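Local coordinates for protein 3-oxo-glucose-6-phosphate:glutamate aminotransferase (Bacillus subtilis subsp. subtilis, PDB 4K2M) that catalyses the reversible pyridoxal phosphate-dependent transamination of 3-dehydro-glucose 6-phosphate with glutamate, giving kanosamine 6-phosphate on the way to an antibiotic, at residues 129-134 with 222-227; 142-147 with 191-196. All blocks are in the same frame, centred on the assembly; numbering follows the deposited sequence.

Contact 1: 129-134 with 222-227. With O1G (3-deoxy-3-[(E)-({3-hydroxy-2-methyl-5-[(phosphonooxy)methyl]pyridin-4-yl}methylidene)amino]-6-O-phosphono-alpha-D-gluco pyranose), chain C.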
loop_
_atom_site.group_PDB
_atom_site.type_symbol
_atom_site.label_atom_id
_atom_site.label_comp_id
_atom_site.label_asym_id
_atom_site.label_seq_id
_atom_site.Cartn_x
_atom_site.Cartn_y
_atom_site.Cartn_z
ATOM N N ASP A 129 -6.478 2.694 5.304
ATOM C CA ASP A 129 -5.697 2.044 6.346
ATOM C C ASP A 129 -5.549 2.953 7.567
ATOM O O ASP A 129 -5.570 2.473 8.701
ATOM C CB ASP A 129 -4.313 1.641 5.821
ATOM C CG ASP A 129 -4.380 0.523 4.780
ATOM O OD1 ASP A 129 -4.786 -0.596 5.148
ATOM O OD2 ASP A 129 -4.029 0.771 3.599
ATOM N N ALA A 130 -5.399 4.250 7.332
ATOM C CA ALA A 130 -5.316 5.201 8.428
ATOM C C ALA A 130 -6.572 5.130 9.315
ATOM O O ALA A 130 -6.484 5.124 10.549
ATOM C CB ALA A 130 -5.122 6.622 7.884
ATOM N N ILE A 131 -7.750 5.075 8.700
ATOM C CA ILE A 131 -8.974 5.002 9.494
ATOM C C ILE A 131 -9.051 3.672 10.237
ATOM O O ILE A 131 -9.385 3.625 11.425
ATOM C CB ILE A 131 -10.219 5.201 8.611
ATOM C CG1 ILE A 131 -10.148 6.571 7.928
ATOM C CG2 ILE A 131 -11.504 5.052 9.473
ATOM C CD1 ILE A 131 -11.123 6.718 6.753
ATOM N N MET A 132 -8.740 2.583 9.538
ATOM C CA MET A 132 -8.809 1.260 10.139
ATOM C C MET A 132 -7.859 1.124 11.320
ATOM O O MET A 132 -8.244 0.667 12.402
ATOM C CB MET A 132 -8.497 0.190 9.085
ATOM C CG MET A 132 -8.730 -1.201 9.568
ATOM S SD MET A 132 -8.285 -2.341 8.243
ATOM C CE MET A 132 -6.528 -2.020 8.100
ATOM N N ILE A 133 -6.614 1.538 11.126
ATOM C CA ILE A 133 -5.643 1.499 12.205
ATOM C C ILE A 133 -6.040 2.424 13.358
ATOM O O ILE A 133 -5.938 2.044 14.536
ATOM C CB ILE A 133 -4.247 1.848 11.669
ATOM C CG1 ILE A 133 -3.743 0.683 10.811
ATOM C CG2 ILE A 133 -3.276 2.071 12.803
ATOM C CD1 ILE A 133 -2.601 1.093 9.870
ATOM N N GLY A 134 -6.516 3.624 13.036
ATOM C CA GLY A 134 -6.902 4.561 14.081
ATOM C C GLY A 134 -8.012 3.999 14.961
ATOM O O GLY A 134 -7.972 4.112 16.186
ATOM N N ILE A 222 -12.818 10.080 15.778
ATOM C CA ILE A 222 -11.789 9.922 14.772
ATOM C C ILE A 222 -12.351 10.566 13.526
ATOM O O ILE A 222 -13.430 10.188 13.061
ATOM C CB ILE A 222 -11.430 8.428 14.553
ATOM C CG1 ILE A 222 -10.569 8.256 13.296
ATOM C CG2 ILE A 222 -12.692 7.547 14.514
ATOM C CD1 ILE A 222 -9.906 6.865 13.201
ATOM N N GLU A 223 -11.649 11.559 12.993
ATOM C CA GLU A 223 -12.215 12.300 11.875
ATOM C C GLU A 223 -11.584 11.839 10.573
ATOM O O GLU A 223 -10.380 11.579 10.507
ATOM C CB GLU A 223 -12.037 13.802 12.062
ATOM C CG GLU A 223 -10.595 14.234 12.087
ATOM C CD GLU A 223 -10.417 15.711 12.331
ATOM O OE1 GLU A 223 -11.399 16.479 12.231
ATOM O OE2 GLU A 223 -9.270 16.105 12.620
ATOM N N ASP A 224 -12.420 11.695 9.550
ATOM C CA ASP A 224 -11.954 11.322 8.224
ATOM C C ASP A 224 -11.736 12.644 7.522
ATOM O O ASP A 224 -12.682 13.268 7.038
ATOM C CB ASP A 224 -13.037 10.517 7.507
ATOM C CG ASP A 224 -12.657 10.144 6.097
ATOM O OD1 ASP A 224 -11.717 10.740 5.530
ATOM O OD2 ASP A 224 -13.328 9.260 5.541
ATOM N N ALA A 225 -10.483 13.079 7.470
ATOM C CA ALA A 225 -10.144 14.327 6.806
ATOM C C ALA A 225 -9.402 13.986 5.525
ATOM O O ALA A 225 -8.557 14.760 5.050
ATOM C CB ALA A 225 -9.275 15.188 7.716
ATOM N N CYS A 226 -9.702 12.816 4.960
ATOM C CA CYS A 226 -8.977 12.397 3.762
ATOM C C CYS A 226 -9.095 13.376 2.589
ATOM O O CYS A 226 -8.181 13.460 1.750
ATOM C CB CYS A 226 -9.357 10.969 3.362
ATOM S SG CYS A 226 -8.727 9.752 4.557
ATOM N N GLN A 227 -10.179 14.158 2.559
ATOM C CA GLN A 227 -10.354 15.174 1.508
ATOM C C GLN A 227 -10.120 16.597 2.020
ATOM O O GLN A 227 -10.395 17.558 1.313
ATOM C CB GLN A 227 -11.773 15.100 0.935
ATOM C CG GLN A 227 -12.030 13.837 0.113
ATOM C CD GLN A 227 -13.451 13.773 -0.431
ATOM O OE1 GLN A 227 -14.210 14.739 -0.332
ATOM N NE2 GLN A 227 -13.818 12.629 -1.002
HETATM P P O1G C . -7.552 6.266 0.279
HETATM C C3A O1G C . -12.239 9.669 0.738
HETATM O O3 O1G C . -12.613 10.449 -0.305
HETATM C C1 O1G C . -12.234 8.443 -5.509
HETATM N "N1'" O1G C . -12.355 9.044 3.016
HETATM C C2 O1G C . -12.372 8.818 -4.032
HETATM O O2 O1G C . -12.926 10.177 -4.073
HETATM C C9A O1G C . -12.768 9.845 2.021
HETATM C C2A O1G C . -13.789 10.920 2.350
HETATM C C3 O1G C . -11.044 8.774 -3.256
HETATM N "N3'" O1G C . -11.440 8.893 -1.842
HETATM O O1 O1G C . -11.548 9.460 -6.256
HETATM C C4 O1G C . -10.237 7.495 -3.556
HETATM O O4 O1G C . -8.913 7.887 -3.143
HETATM C C4A O1G C . -11.303 8.680 0.493
HETATM C C4B O1G C . -10.748 8.456 -0.858
HETATM C C5 O1G C . -10.166 7.321 -5.072
HETATM O O5 O1G C . -11.474 7.236 -5.650
HETATM C C5A O1G C . -10.896 7.860 1.543
HETATM C C5T O1G C . -9.879 6.710 1.462
HETATM C C6 O1G C . -9.580 6.007 -5.507
HETATM C C6A O1G C . -11.449 8.065 2.798
HETATM O OP1 O1G C . -7.652 4.930 0.983
HETATM O OP2 O1G C . -6.231 6.932 0.473
HETATM O OP3 O1G C . -8.054 6.185 -1.182
HETATM O OP4 O1G C . -8.588 7.245 1.089
HETATM O O6 O1G C . -9.269 5.914 -6.845
HETATM P "P'" O1G C . -8.010 5.043 -7.336
HETATM O OP6 O1G C . -6.793 5.703 -6.722
HETATM O OP7 O1G C . -8.211 3.610 -6.898
HETATM O OP8 O1G C . -8.082 5.213 -8.856
#
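Ile131 of helix 127-137 sends its CD1 across the carboxylate of Asp224, 3.6 Å from OD2, so a hydrocarbon tip lies against the acid that serves the cofactor. CG1 is anti to the carbonyl carbon of Ile131 (chi1 -60°), which brings CD1 to that carboxylate. The tight part of the contact is where Ile222 meets the helix backbone: its extended chain puts CD1 3.7 Å from Ile131 O and 3.9 Å from Gly134 C. Gly134, having no side chain, leaves its backbone open to that methyl. The helix and strand run nearly antiparallel, 171° between their directions. The contact thins out toward Cys226, with SG 4.4 Å from Ile131 CD1, and beyond it Asp224, Cys226 and Gln227 turn to the bound adduct. Asp224 OD2 lies 2.7 Å from the pyridine N1' of O1G and is also hydrogen-bonded to Thr156 OG1. OD1 accepts from Cys226 N at 2.9 Å, closing an Asx turn that holds the carboxylate in place. Cys226 CB lies 3.6 Å from N1', and the extended Gln227 chain carries NE2 to the phenolic O3 of O1G, a 2.6 Å hydrogen bond. Aspartate at the pyridine nitrogen is the hallmark of the aspartate aminotransferase fold (fold type I), and Asp224 at N1' is consistent with a protonated pyridine nitrogen, which would make the ring a better electron sink for transamination.

Contact 2: 142-147 with 191-196; sequences PGDEVI and YTKFIL
Val146 packs both its methyls on Phe194 of the adjoining strand: CG2 comes nearest, 3.9 Å from Phe194 CD2, approaching the ring obliquely, while CG1, anti to the backbone N (chi1 178°), also reaches Leu196 CB at 3.7 Å. A beta-branched residue can do both. Ile147 and Thr192 meet on the opposite face of the sheet, with Glu145 and Ile195, CD1 to CG2; threonine offers a methyl to the core and keeps its hydroxyl for Thr189 N. Strands 145-148 and 192-195 are parallel, but the register slips by one residue between Glu145 and Val146. Glu145 bonds to the partner segment through both backbone polar atoms: its N donates to Tyr191 O at 2.9 Å, and at this beta bulge its O receives an almost straight bond from Lys193 N (3.0 Å, 179° at the hydrogen) and a weak second one from Phe194 N. Beyond it the usual parallel pattern resumes, with Ile147 N bonded to Phe194 O and Leu196 N to Ile147 O. The outer end is polar. Asp144 has its carboxylate against the aliphatic CG of Lys193, OD2 bonded to Asn141 N; NZ stays 4.1 Å from OD1, beyond a salt bridge. Glu145 OE1 bonds to Thr189 OG1 and shares a water with Thr192 OG1. Gly143 has a positive phi (95°), which a residue without CB accepts easily. Within the mixed seven-stranded sheet, strand 166-169 continues the hydrogen bonding beyond 145-148 and strand 220-224 beyond 192-195, while Val160 of helix 154-163 covers Val146 and Leu196.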
loop_
_atom_site.group_PDB
_atom_site.type_symbol
_atom_site.label_atom_id
_atom_site.label_comp_id
_atom_site.label_asym_id
_atom_site.label_seq_id
_atom_site.Cartn_x
_atom_site.Cartn_y
_atom_site.Cartn_z
ATOM N N PRO A 142 -14.851 -5.804 18.220
ATOM C CA PRO A 142 -15.929 -6.191 17.301
ATOM C C PRO A 142 -17.294 -5.916 17.917
ATOM O O PRO A 142 -17.502 -6.183 19.110
ATOM C CB PRO A 142 -15.715 -7.698 17.136
ATOM C CG PRO A 142 -14.249 -7.873 17.332
ATOM C CD PRO A 142 -13.887 -6.902 18.426
ATOM N N GLY A 143 -18.195 -5.340 17.129
ATOM C CA GLY A 143 -19.516 -4.988 17.604
ATOM C C GLY A 143 -19.668 -3.555 18.081
ATOM O O GLY A 143 -20.801 -3.079 18.230
ATOM N N ASP A 144 -18.552 -2.871 18.344
ATOM C CA ASP A 144 -18.597 -1.480 18.769
ATOM C C ASP A 144 -19.236 -0.648 17.670
ATOM O O ASP A 144 -18.915 -0.817 16.490
ATOM C CB ASP A 144 -17.186 -0.928 18.981
ATOM C CG ASP A 144 -16.566 -1.355 20.293
ATOM O OD1 ASP A 144 -17.265 -1.956 21.137
ATOM O OD2 ASP A 144 -15.361 -1.065 20.483
ATOM N N GLU A 145 -20.112 0.266 18.060
ATOM C CA GLU A 145 -20.813 1.084 17.087
ATOM C C GLU A 145 -20.053 2.378 16.789
ATOM O O GLU A 145 -19.440 2.996 17.669
ATOM C CB GLU A 145 -22.248 1.367 17.544
ATOM C CG GLU A 145 -23.174 0.156 17.364
ATOM C CD GLU A 145 -24.562 0.359 17.950
ATOM O OE1 GLU A 145 -24.859 1.454 18.482
ATOM O OE2 GLU A 145 -25.359 -0.604 17.873
ATOM N N VAL A 146 -20.104 2.781 15.527
ATOM C CA VAL A 146 -19.400 3.972 15.067
ATOM C C VAL A 146 -20.401 4.835 14.330
ATOM O O VAL A 146 -20.884 4.441 13.268
ATOM C CB VAL A 146 -18.279 3.584 14.069
ATOM C CG1 VAL A 146 -17.558 4.856 13.549
ATOM C CG2 VAL A 146 -17.283 2.629 14.720
ATOM N N ILE A 147 -20.739 5.990 14.899
ATOM C CA ILE A 147 -21.704 6.880 14.275
ATOM C C ILE A 147 -21.028 7.647 13.135
ATOM O O ILE A 147 -19.951 8.229 13.314
ATOM C CB ILE A 147 -22.288 7.856 15.308
ATOM C CG1 ILE A 147 -23.150 7.081 16.322
ATOM C CG2 ILE A 147 -23.118 8.929 14.611
ATOM C CD1 ILE A 147 -23.680 7.978 17.469
ATOM N N TYR A 191 -23.734 0.606 22.987
ATOM C CA TYR A 191 -22.639 0.064 22.181
ATOM C C TYR A 191 -21.824 1.126 21.441
ATOM O O TYR A 191 -20.772 0.807 20.872
ATOM C CB TYR A 191 -23.149 -0.996 21.207
ATOM C CG TYR A 191 -23.381 -2.322 21.884
ATOM C CD1 TYR A 191 -22.746 -3.469 21.438
ATOM C CD2 TYR A 191 -24.197 -2.413 23.001
ATOM C CE1 TYR A 191 -22.943 -4.681 22.075
ATOM C CE2 TYR A 191 -24.399 -3.614 23.645
ATOM C CZ TYR A 191 -23.773 -4.744 23.179
ATOM O OH TYR A 191 -23.982 -5.939 23.825
ATOM N N THR A 192 -22.284 2.376 21.451
ATOM C CA THR A 192 -21.581 3.434 20.713
ATOM C C THR A 192 -20.242 3.723 21.384
ATOM O O THR A 192 -20.179 3.967 22.586
ATOM C CB THR A 192 -22.371 4.753 20.681
ATOM O OG1 THR A 192 -23.722 4.492 20.291
ATOM C CG2 THR A 192 -21.713 5.757 19.681
ATOM N N LYS A 193 -19.167 3.704 20.608
ATOM C CA LYS A 193 -17.851 4.007 21.149
ATOM C C LYS A 193 -17.192 5.145 20.385
ATOM O O LYS A 193 -16.327 5.833 20.926
ATOM C CB LYS A 193 -16.964 2.752 21.132
ATOM C CG LYS A 193 -17.429 1.634 22.075
ATOM C CD LYS A 193 -17.584 2.154 23.500
ATOM C CE LYS A 193 -17.978 1.046 24.481
ATOM N NZ LYS A 193 -19.166 0.293 24.008
ATOM N N PHE A 194 -17.619 5.361 19.138
ATOM C CA PHE A 194 -16.948 6.326 18.255
ATOM C C PHE A 194 -17.904 7.219 17.488
ATOM O O PHE A 194 -19.002 6.795 17.135
ATOM C CB PHE A 194 -16.130 5.577 17.197
ATOM C CG PHE A 194 -15.065 4.704 17.775
ATOM C CD1 PHE A 194 -13.814 5.225 18.058
ATOM C CD2 PHE A 194 -15.313 3.368 18.038
ATOM C CE1 PHE A 194 -12.825 4.418 18.606
ATOM C CE2 PHE A 194 -14.326 2.556 18.582
ATOM C CZ PHE A 194 -13.083 3.082 18.863
ATOM N N ILE A 195 -17.460 8.439 17.201
ATOM C CA ILE A 195 -18.074 9.263 16.167
ATOM C C ILE A 195 -17.024 9.456 15.077
ATOM O O ILE A 195 -15.879 9.797 15.379
ATOM C CB ILE A 195 -18.465 10.650 16.679
ATOM C CG1 ILE A 195 -19.329 10.541 17.941
ATOM C CG2 ILE A 195 -19.245 11.381 15.616
ATOM C CD1 ILE A 195 -19.748 11.919 18.502
ATOM N N LEU A 196 -17.418 9.255 13.820
ATOM C CA LEU A 196 -16.489 9.350 12.676
ATOM C C LEU A 196 -17.050 10.363 11.686
ATOM O O LEU A 196 -17.667 9.999 10.686
ATOM C CB LEU A 196 -16.345 7.969 12.017
ATOM C CG LEU A 196 -15.094 7.603 11.215
ATOM C CD1 LEU A 196 -15.272 6.232 10.562
ATOM C CD2 LEU A 196 -14.741 8.642 10.182
HETATM O O HOH W 1 -19.751 -1.389 22.371
HETATM O O HOH W 2 -24.588 4.153 17.979
#

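Contact 1 and contact 2 have centres about 14 Å apart and both reach one mixed sheet, in which strands 192-195 and 220-224 are neighbours. In the chain, helix 127-137 leads into strand 145-148, then come 192-195 and 220-224, so contact 2 is nested in the loop that contact 1 closes. They meet directly: Ile222 N probably bonds to Ile195 O, and Leu196 packs its methyls on Asp224 CB and Ile131 CG2. Contact 2 joins two strands within the sheet; contact 1 sets a helix on the sheet and delivers cofactor-binding residues from the end of a strand, as is usual in parallel alpha/beta folds.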